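Local coordinates for TENA/THI-4 protein (Shewanella denitrificans OS217, PDB 3DDE) that is of unknown function but has a heme oxygenase-like fold and may act as an oxidoreductase, at residues T37-I43 against V217-Y221; H54-N58 against L121-S125. One frame throughout, in Å; residues are numbered along the deposited sequence.

Contact 1 of 2, residues T37-I43 against V217-Y221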
ATOM      1  N   THR A  37     -36.574  16.172  -8.801  1.00 50.95           N
ATOM      2  CA  THR A  37     -37.199  16.243  -7.480  1.00 50.54           C
ATOM      3  C   THR A  37     -36.106  16.290  -6.412  1.00 50.98           C
ATOM      4  O   THR A  37     -34.923  16.087  -6.713  1.00 51.12           O
ATOM      5  CB  THR A  37     -38.184  15.056  -7.234  1.00 50.24           C
ATOM      6  OG1 THR A  37     -37.472  13.830  -7.082  1.00 50.34           O
ATOM      7  CG2 THR A  37     -39.159  14.906  -8.391  1.00 50.26           C
ATOM      8  N   LYS A  38     -36.495  16.574  -5.172  1.00 50.90           N
ATOM      9  CA  LYS A  38     -35.543  16.629  -4.063  1.00 51.13           C
ATOM     10  C   LYS A  38     -34.829  15.277  -3.920  1.00 51.07           C
ATOM     11  O   LYS A  38     -33.599  15.220  -3.812  1.00 51.43           O
ATOM     12  CB  LYS A  38     -36.264  17.009  -2.761  1.00 51.09           C
ATOM     13  N   ALA A  39     -35.610  14.198  -3.961  1.00 50.87           N
ATOM     14  CA  ALA A  39     -35.096  12.833  -3.843  1.00 50.51           C
ATOM     15  C   ALA A  39     -34.046  12.512  -4.906  1.00 50.84           C
ATOM     16  O   ALA A  39     -33.010  11.913  -4.608  1.00 50.22           O
ATOM     17  CB  ALA A  39     -36.236  11.828  -3.916  1.00 49.74           C
ATOM     18  N   LEU A  40     -34.322  12.898  -6.151  1.00 51.02           N
ATOM     19  CA  LEU A  40     -33.376  12.665  -7.246  1.00 50.51           C
ATOM     20  C   LEU A  40     -32.057  13.405  -6.996  1.00 50.76           C
ATOM     21  O   LEU A  40     -30.979  12.838  -7.161  1.00 50.22           O
ATOM     22  CB  LEU A  40     -33.964  13.100  -8.588  1.00 50.33           C
ATOM     23  CG  LEU A  40     -33.080  12.903  -9.825  1.00 50.33           C
ATOM     24  CD1 LEU A  40     -32.761  11.427  -9.999  1.00 50.38           C
ATOM     25  CD2 LEU A  40     -33.733  13.467 -11.081  1.00 49.96           C
ATOM     26  N   TYR A  41     -32.155  14.667  -6.587  1.00 50.82           N
ATOM     27  CA  TYR A  41     -30.977  15.483  -6.331  1.00 50.72           C
ATOM     28  C   TYR A  41     -30.160  14.898  -5.169  1.00 50.79           C
ATOM     29  O   TYR A  41     -28.937  14.830  -5.243  1.00 50.51           O
ATOM     30  CB  TYR A  41     -31.403  16.933  -6.100  1.00 50.42           C
ATOM     31  CG  TYR A  41     -30.267  17.890  -5.844  1.00 50.57           C
ATOM     32  CD1 TYR A  41     -29.265  18.084  -6.798  1.00 50.32           C
ATOM     33  CD2 TYR A  41     -30.208  18.631  -4.668  1.00 50.20           C
ATOM     34  CE1 TYR A  41     -28.212  18.964  -6.567  1.00 50.47           C
ATOM     35  CE2 TYR A  41     -29.167  19.515  -4.430  1.00 50.42           C
ATOM     36  CZ  TYR A  41     -28.175  19.684  -5.384  1.00 50.34           C
ATOM     37  OH  TYR A  41     -27.136  20.558  -5.155  1.00 50.58           O
ATOM     38  N   ALA A  42     -30.846  14.437  -4.124  1.00 50.83           N
ATOM     39  CA  ALA A  42     -30.190  13.819  -2.967  1.00 50.56           C
ATOM     40  C   ALA A  42     -29.458  12.524  -3.341  1.00 50.49           C
ATOM     41  O   ALA A  42     -28.298  12.343  -2.978  1.00 50.42           O
ATOM     42  CB  ALA A  42     -31.210  13.537  -1.885  1.00 50.61           C
ATOM     43  N   ILE A  43     -30.145  11.624  -4.040  1.00 50.37           N
ATOM     44  CA  ILE A  43     -29.556  10.346  -4.476  1.00 50.81           C
ATOM     45  C   ILE A  43     -28.245  10.602  -5.214  1.00 51.20           C
ATOM     46  O   ILE A  43     -27.207  10.019  -4.881  1.00 51.15           O
ATOM     47  CB  ILE A  43     -30.512   9.562  -5.397  1.00 50.83           C
ATOM     48  CG1 ILE A  43     -31.693   9.008  -4.585  1.00 50.85           C
ATOM     49  CG2 ILE A  43     -29.767   8.422  -6.111  1.00 50.79           C
ATOM     50  CD1 ILE A  43     -32.837   8.443  -5.425  1.00 50.63           C
ATOM     51  N   VAL A 217     -27.745   5.861 -10.305  1.00 50.27           N
ATOM     52  CA  VAL A 217     -28.624   6.842  -9.634  1.00 50.60           C
ATOM     53  C   VAL A 217     -30.049   6.758 -10.192  1.00 51.06           C
ATOM     54  O   VAL A 217     -31.021   6.747  -9.427  1.00 51.45           O
ATOM     55  CB  VAL A 217     -28.085   8.300  -9.754  1.00 49.85           C
ATOM     56  CG1 VAL A 217     -29.107   9.322  -9.218  1.00 50.10           C
ATOM     57  CG2 VAL A 217     -26.775   8.430  -9.031  1.00 49.02           C
ATOM     58  N   TRP A 218     -30.169   6.681 -11.519  1.00 51.76           N
ATOM     59  CA  TRP A 218     -31.486   6.608 -12.173  1.00 51.68           C
ATOM     60  C   TRP A 218     -32.233   5.308 -11.821  1.00 51.85           C
ATOM     61  O   TRP A 218     -33.402   5.353 -11.422  1.00 52.18           O
ATOM     62  CB  TRP A 218     -31.330   6.779 -13.695  1.00 52.36           C
ATOM     63  CG  TRP A 218     -32.621   6.877 -14.457  1.00 52.28           C
ATOM     64  CD1 TRP A 218     -33.066   6.029 -15.427  1.00 52.55           C
ATOM     65  CD2 TRP A 218     -33.639   7.870 -14.294  1.00 52.46           C
ATOM     66  NE1 TRP A 218     -34.297   6.445 -15.893  1.00 52.97           N
ATOM     67  CE2 TRP A 218     -34.671   7.570 -15.207  1.00 52.62           C
ATOM     68  CE3 TRP A 218     -33.776   8.990 -13.470  1.00 52.51           C
ATOM     69  CZ2 TRP A 218     -35.819   8.345 -15.318  1.00 52.57           C
ATOM     70  CZ3 TRP A 218     -34.925   9.760 -13.580  1.00 52.73           C
ATOM     71  CH2 TRP A 218     -35.930   9.432 -14.496  1.00 52.51           C
ATOM     72  N   LYS A 219     -31.560   4.164 -11.942  1.00 51.30           N
ATOM     73  CA  LYS A 219     -32.158   2.864 -11.601  1.00 51.53           C
ATOM     74  C   LYS A 219     -32.716   2.857 -10.157  1.00 52.01           C
ATOM     75  O   LYS A 219     -33.859   2.467  -9.934  1.00 51.49           O
ATOM     76  CB  LYS A 219     -31.119   1.746 -11.825  1.00 52.37           C
ATOM     77  CG  LYS A 219     -31.530   0.344 -11.391  1.00 52.26           C
ATOM     78  N   GLU A 220     -31.917   3.314  -9.189  1.00 52.63           N
ATOM     79  CA  GLU A 220     -32.348   3.356  -7.787  1.00 52.38           C
ATOM     80  C   GLU A 220     -33.475   4.360  -7.562  1.00 52.50           C
ATOM     81  O   GLU A 220     -34.297   4.174  -6.657  1.00 52.70           O
ATOM     82  CB  GLU A 220     -31.168   3.679  -6.847  1.00 52.80           C
ATOM     83  CG  GLU A 220     -30.079   2.610  -6.785  1.00 53.32           C
ATOM     84  CD  GLU A 220     -30.557   1.284  -6.216  1.00 53.28           C
ATOM     85  OE1 GLU A 220     -31.515   1.268  -5.429  1.00 53.35           O
ATOM     86  OE2 GLU A 220     -29.957   0.241  -6.546  1.00 53.84           O
ATOM     87  N   TYR A 221     -33.493   5.427  -8.363  1.00 52.50           N
ATOM     88  CA  TYR A 221     -34.557   6.437  -8.297  1.00 52.51           C
ATOM     89  C   TYR A 221     -35.900   5.875  -8.763  1.00 52.70           C
ATOM     90  O   TYR A 221     -36.932   6.227  -8.200  1.00 53.09           O
ATOM     91  CB  TYR A 221     -34.204   7.698  -9.107  1.00 52.43           C
ATOM     92  CG  TYR A 221     -35.327   8.738  -9.147  1.00 52.68           C
ATOM     93  CD1 TYR A 221     -35.730   9.419  -7.989  1.00 52.48           C
ATOM     94  CD2 TYR A 221     -35.967   9.054 -10.345  1.00 52.81           C
ATOM     95  CE1 TYR A 221     -36.771  10.378  -8.026  1.00 52.66           C
ATOM     96  CE2 TYR A 221     -36.994   9.999 -10.396  1.00 52.77           C
ATOM     97  CZ  TYR A 221     -37.387  10.658  -9.236  1.00 52.68           C
ATOM     98  OH  TYR A 221     -38.397  11.579  -9.320  1.00 52.56           O
TER

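Contact 2 of 2, residues H54-N58 against L121-S125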
ATOM      1  N   HIS A  54     -12.781  10.645  -1.453  1.00 51.15           N
ATOM      2  CA  HIS A  54     -11.502   9.991  -1.690  1.00 50.84           C
ATOM      3  C   HIS A  54     -10.516  10.745  -2.589  1.00 51.40           C
ATOM      4  O   HIS A  54      -9.374  10.316  -2.731  1.00 52.00           O
ATOM      5  CB  HIS A  54     -11.752   8.588  -2.278  1.00 50.14           C
ATOM      6  CG  HIS A  54     -12.446   7.655  -1.335  1.00 49.67           C
ATOM      7  ND1 HIS A  54     -11.783   6.990  -0.324  1.00 49.29           N
ATOM      8  CD2 HIS A  54     -13.746   7.287  -1.237  1.00 49.05           C
ATOM      9  CE1 HIS A  54     -12.641   6.249   0.351  1.00 48.64           C
ATOM     10  NE2 HIS A  54     -13.840   6.414  -0.177  1.00 49.05           N
ATOM     11  N   ASN A  55     -10.929  11.868  -3.168  1.00 51.57           N
ATOM     12  CA  ASN A  55     -10.081  12.552  -4.146  1.00 52.28           C
ATOM     13  C   ASN A  55      -8.785  13.174  -3.634  1.00 51.74           C
ATOM     14  O   ASN A  55      -7.745  13.059  -4.310  1.00 51.03           O
ATOM     15  CB  ASN A  55     -10.915  13.502  -5.014  1.00 52.29           C
ATOM     16  CG  ASN A  55     -11.734  12.749  -6.054  1.00 52.67           C
ATOM     17  OD1 ASN A  55     -11.600  11.511  -6.225  1.00 54.54           O
ATOM     18  ND2 ASN A  55     -12.559  13.469  -6.761  1.00 52.41           N
ATOM     19  N   ALA A  56      -8.840  13.799  -2.457  1.00 51.04           N
ATOM     20  CA  ALA A  56      -7.656  14.352  -1.832  1.00 50.73           C
ATOM     21  C   ALA A  56      -6.660  13.225  -1.570  1.00 50.89           C
ATOM     22  O   ALA A  56      -5.472  13.374  -1.794  1.00 50.46           O
ATOM     23  CB  ALA A  56      -8.010  15.078  -0.514  1.00 50.48           C
ATOM     24  N   LYS A  57      -7.179  12.099  -1.098  1.00 51.47           N
ATOM     25  CA  LYS A  57      -6.376  10.931  -0.750  1.00 51.27           C
ATOM     26  C   LYS A  57      -5.702  10.294  -1.954  1.00 50.64           C
ATOM     27  O   LYS A  57      -4.500  10.074  -1.914  1.00 49.70           O
ATOM     28  CB  LYS A  57      -7.235   9.907  -0.046  1.00 51.90           C
ATOM     29  CG  LYS A  57      -7.755  10.383   1.279  1.00 52.47           C
ATOM     30  CD  LYS A  57      -8.529   9.280   1.960  1.00 53.90           C
ATOM     31  CE  LYS A  57      -8.979   9.734   3.305  1.00 55.41           C
ATOM     32  NZ  LYS A  57      -9.404   8.589   4.136  1.00 57.34           N
ATOM     33  N   ASN A  58      -6.449  10.019  -3.024  1.00 49.76           N
ATOM     34  CA  ASN A  58      -5.824   9.432  -4.190  1.00 50.36           C
ATOM     35  C   ASN A  58      -4.879  10.410  -4.937  1.00 50.07           C
ATOM     36  O   ASN A  58      -3.909   9.970  -5.567  1.00 49.08           O
ATOM     37  CB  ASN A  58      -6.823   8.646  -5.090  1.00 51.71           C
ATOM     38  CG  ASN A  58      -7.952   9.496  -5.679  1.00 51.99           C
ATOM     39  OD1 ASN A  58      -7.749  10.591  -6.239  1.00 51.53           O
ATOM     40  ND2 ASN A  58      -9.142   8.942  -5.621  1.00 52.26           N
ATOM     41  N   LEU A 121      -9.738   5.139  -9.654  1.00 51.28           N
ATOM     42  CA  LEU A 121      -8.943   6.322  -9.321  1.00 50.64           C
ATOM     43  C   LEU A 121      -7.768   6.030  -8.378  1.00 51.01           C
ATOM     44  O   LEU A 121      -6.676   6.568  -8.589  1.00 51.78           O
ATOM     45  CB  LEU A 121      -9.850   7.437  -8.752  1.00 49.61           C
ATOM     46  CG  LEU A 121     -10.886   8.072  -9.685  1.00 48.59           C
ATOM     47  CD1 LEU A 121     -11.679   9.130  -8.957  1.00 48.24           C
ATOM     48  CD2 LEU A 121     -10.252   8.665 -10.917  1.00 48.43           C
ATOM     49  N   TYR A 122      -7.965   5.199  -7.350  1.00 50.95           N
ATOM     50  CA  TYR A 122      -6.827   4.794  -6.477  1.00 51.13           C
ATOM     51  C   TYR A 122      -5.820   3.973  -7.274  1.00 50.92           C
ATOM     52  O   TYR A 122      -4.616   4.162  -7.150  1.00 51.33           O
ATOM     53  CB  TYR A 122      -7.253   3.990  -5.237  1.00 50.70           C
ATOM     54  CG  TYR A 122      -7.724   4.803  -4.065  1.00 50.86           C
ATOM     55  CD1 TYR A 122      -6.814   5.378  -3.190  1.00 51.61           C
ATOM     56  CD2 TYR A 122      -9.073   4.975  -3.803  1.00 50.60           C
ATOM     57  CE1 TYR A 122      -7.232   6.122  -2.103  1.00 51.37           C
ATOM     58  CE2 TYR A 122      -9.502   5.684  -2.715  1.00 51.01           C
ATOM     59  CZ  TYR A 122      -8.582   6.267  -1.860  1.00 51.14           C
ATOM     60  OH  TYR A 122      -8.998   6.993  -0.771  1.00 50.51           O
ATOM     61  N   TRP A 123      -6.317   3.071  -8.101  1.00 50.91           N
ATOM     62  CA  TRP A 123      -5.441   2.228  -8.928  1.00 50.92           C
ATOM     63  C   TRP A 123      -4.547   3.040  -9.852  1.00 50.46           C
ATOM     64  O   TRP A 123      -3.331   2.800  -9.915  1.00 51.49           O
ATOM     65  CB  TRP A 123      -6.294   1.251  -9.740  1.00 51.21           C
ATOM     66  CG  TRP A 123      -5.569   0.350 -10.667  1.00 50.67           C
ATOM     67  CD1 TRP A 123      -5.606   0.379 -12.015  1.00 51.08           C
ATOM     68  CD2 TRP A 123      -4.692  -0.724 -10.311  1.00 50.89           C
ATOM     69  NE1 TRP A 123      -4.830  -0.638 -12.534  1.00 50.69           N
ATOM     70  CE2 TRP A 123      -4.265  -1.328 -11.501  1.00 50.47           C
ATOM     71  CE3 TRP A 123      -4.259  -1.260  -9.091  1.00 51.53           C
ATOM     72  CZ2 TRP A 123      -3.386  -2.405 -11.515  1.00 51.71           C
ATOM     73  CZ3 TRP A 123      -3.403  -2.350  -9.106  1.00 51.30           C
ATOM     74  CH2 TRP A 123      -2.974  -2.906 -10.308  1.00 51.22           C
ATOM     75  N   ILE A 124      -5.128   3.990 -10.575  1.00 49.68           N
ATOM     76  CA  ILE A 124      -4.344   4.769 -11.528  1.00 50.50           C
ATOM     77  C   ILE A 124      -3.460   5.812 -10.817  1.00 50.94           C
ATOM     78  O   ILE A 124      -2.548   6.391 -11.407  1.00 52.05           O
ATOM     79  CB  ILE A 124      -5.214   5.333 -12.717  1.00 49.92           C
ATOM     80  CG1 ILE A 124      -6.272   6.350 -12.262  1.00 48.97           C
ATOM     81  CG2 ILE A 124      -5.826   4.189 -13.535  1.00 48.29           C
ATOM     82  CD1 ILE A 124      -5.704   7.759 -11.985  1.00 48.26           C
ATOM     83  N   SER A 125      -3.720   6.016  -9.540  1.00 51.03           N
ATOM     84  CA  SER A 125      -2.935   6.914  -8.712  1.00 50.82           C
ATOM     85  C   SER A 125      -1.768   6.186  -8.037  1.00 50.16           C
ATOM     86  O   SER A 125      -0.714   6.770  -7.811  1.00 50.64           O
ATOM     87  CB  SER A 125      -3.830   7.573  -7.663  1.00 50.65           C
ATOM     88  OG  SER A 125      -4.841   8.347  -8.288  1.00 50.70           O
TER

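Contact 1 of 2, residues T37-I43 against V217-Y221
Tyr221 reaches across to helix 38-52 and meets it along the whole length of its side chain. Its CB lies 4.0 Å from Ile43 CD1, which also sits at the ring edge, beside Tyr221 CD1. With CG anti to the backbone N (chi1 176°), the ring is carried toward the start of helix 38-52. There Leu40 comes across it and sets CD1 over one face, 3.8 Å from Tyr221 CG, a CH-pi contact displaced toward the rim. Further out, CE1 passes Leu40 CB and Ala39 CB, the latter at the edge. At the tip, Tyr221 OH accepts a weak hydrogen bond from Thr37 OG1 at 3.3 Å and also touches Thr37 CG2. Thr37 OG1 takes Leu40 N, 3.4 Å away, in a weak but fairly straight N-cap bond (163°). One turn before Tyr221, Val217 lies alongside Ile43, pointing the opposite way; Ile43 CG2 and Val217 CG1, 3.3 Å apart, are closer than usual for two carbons, so the exact fit is doubtful. Phe27 of helix 26-32 packs on both Leu40 and Val217. The helix segments run roughly antiparallel, at 139°, their axes approaching to 10.0 Å: helix-to-helix packing within the all-helical heme oxygenase-like fold.

Contact 2 of 2, residues H54-N58 against L121-S125
Tyr122 OH and His54 ND1 share a hydrogen bond of 2.8 Å, and either could be the donor. The nitrogen approaches at the edge of the tyrosine ring, in its plane, while the two rings sit obliquely, their planes at 73°. The hydroxyl is wrapped by carbon as well: Lys57 CB and CD and His54 CB all lie close to it, while the extended lysine chain carries its amine away. Asn58 CB covers one face of the Tyr122 ring, 4.0 Å from the centroid, in a CH-pi contact. Asn58 CG stands between the backbone N and the carbonyl carbon (chi1 62°), which sends the amide toward Leu121, whose CB is 3.5 Å from Asn58 ND2. Asn58 OD1 is held by Arg133, and Asn55 ND2 by Tyr136, while Asn55 OD1 rests 3.6 Å from Leu121 CD1. A turn along, Ser125 CB packs 3.2 Å from Asn58 O; its hydroxyl folds back onto its own helix and donates to Leu121 O at 2.6 Å, tilted 24° from the carbonyl plane. A phenylalanine in place of Tyr122 would probably leave His54 ND1 without its hydroxyl mate and the imidazole less restrained in rotation. The Tyr122 ring also stacks on Trp123 of a second subunit. The chemistry thus implies a tyrosine held by its hydroxyl within the chain and by its ring against another subunit, while one polar atom of each buried asparagine, Asn58 OD1 and Asn55 ND2, is satisfied by Arg133 and Tyr136 respectively.

In the fold
Contacts 1 and 2 are separate, their centres about 26 Å apart and their nearest atoms about 14 Å apart. They are connected through sequence: helix 38-52, which begins in contact 1, is followed directly by helix 55-65 of contact 2, and the chain between residues 43 and 217 contains the whole of contact 2. The centre of contact 1 lies about 17 Å from the centre of the chain, that of contact 2 about 12 Å. Contact 1 stays within one chain, whereas contact 2 borders two other subunits of the tetramer. A PEG molecule, probably from crystallisation, lies about 4 Å from the Tyr122 side chain and may mark a pocket there.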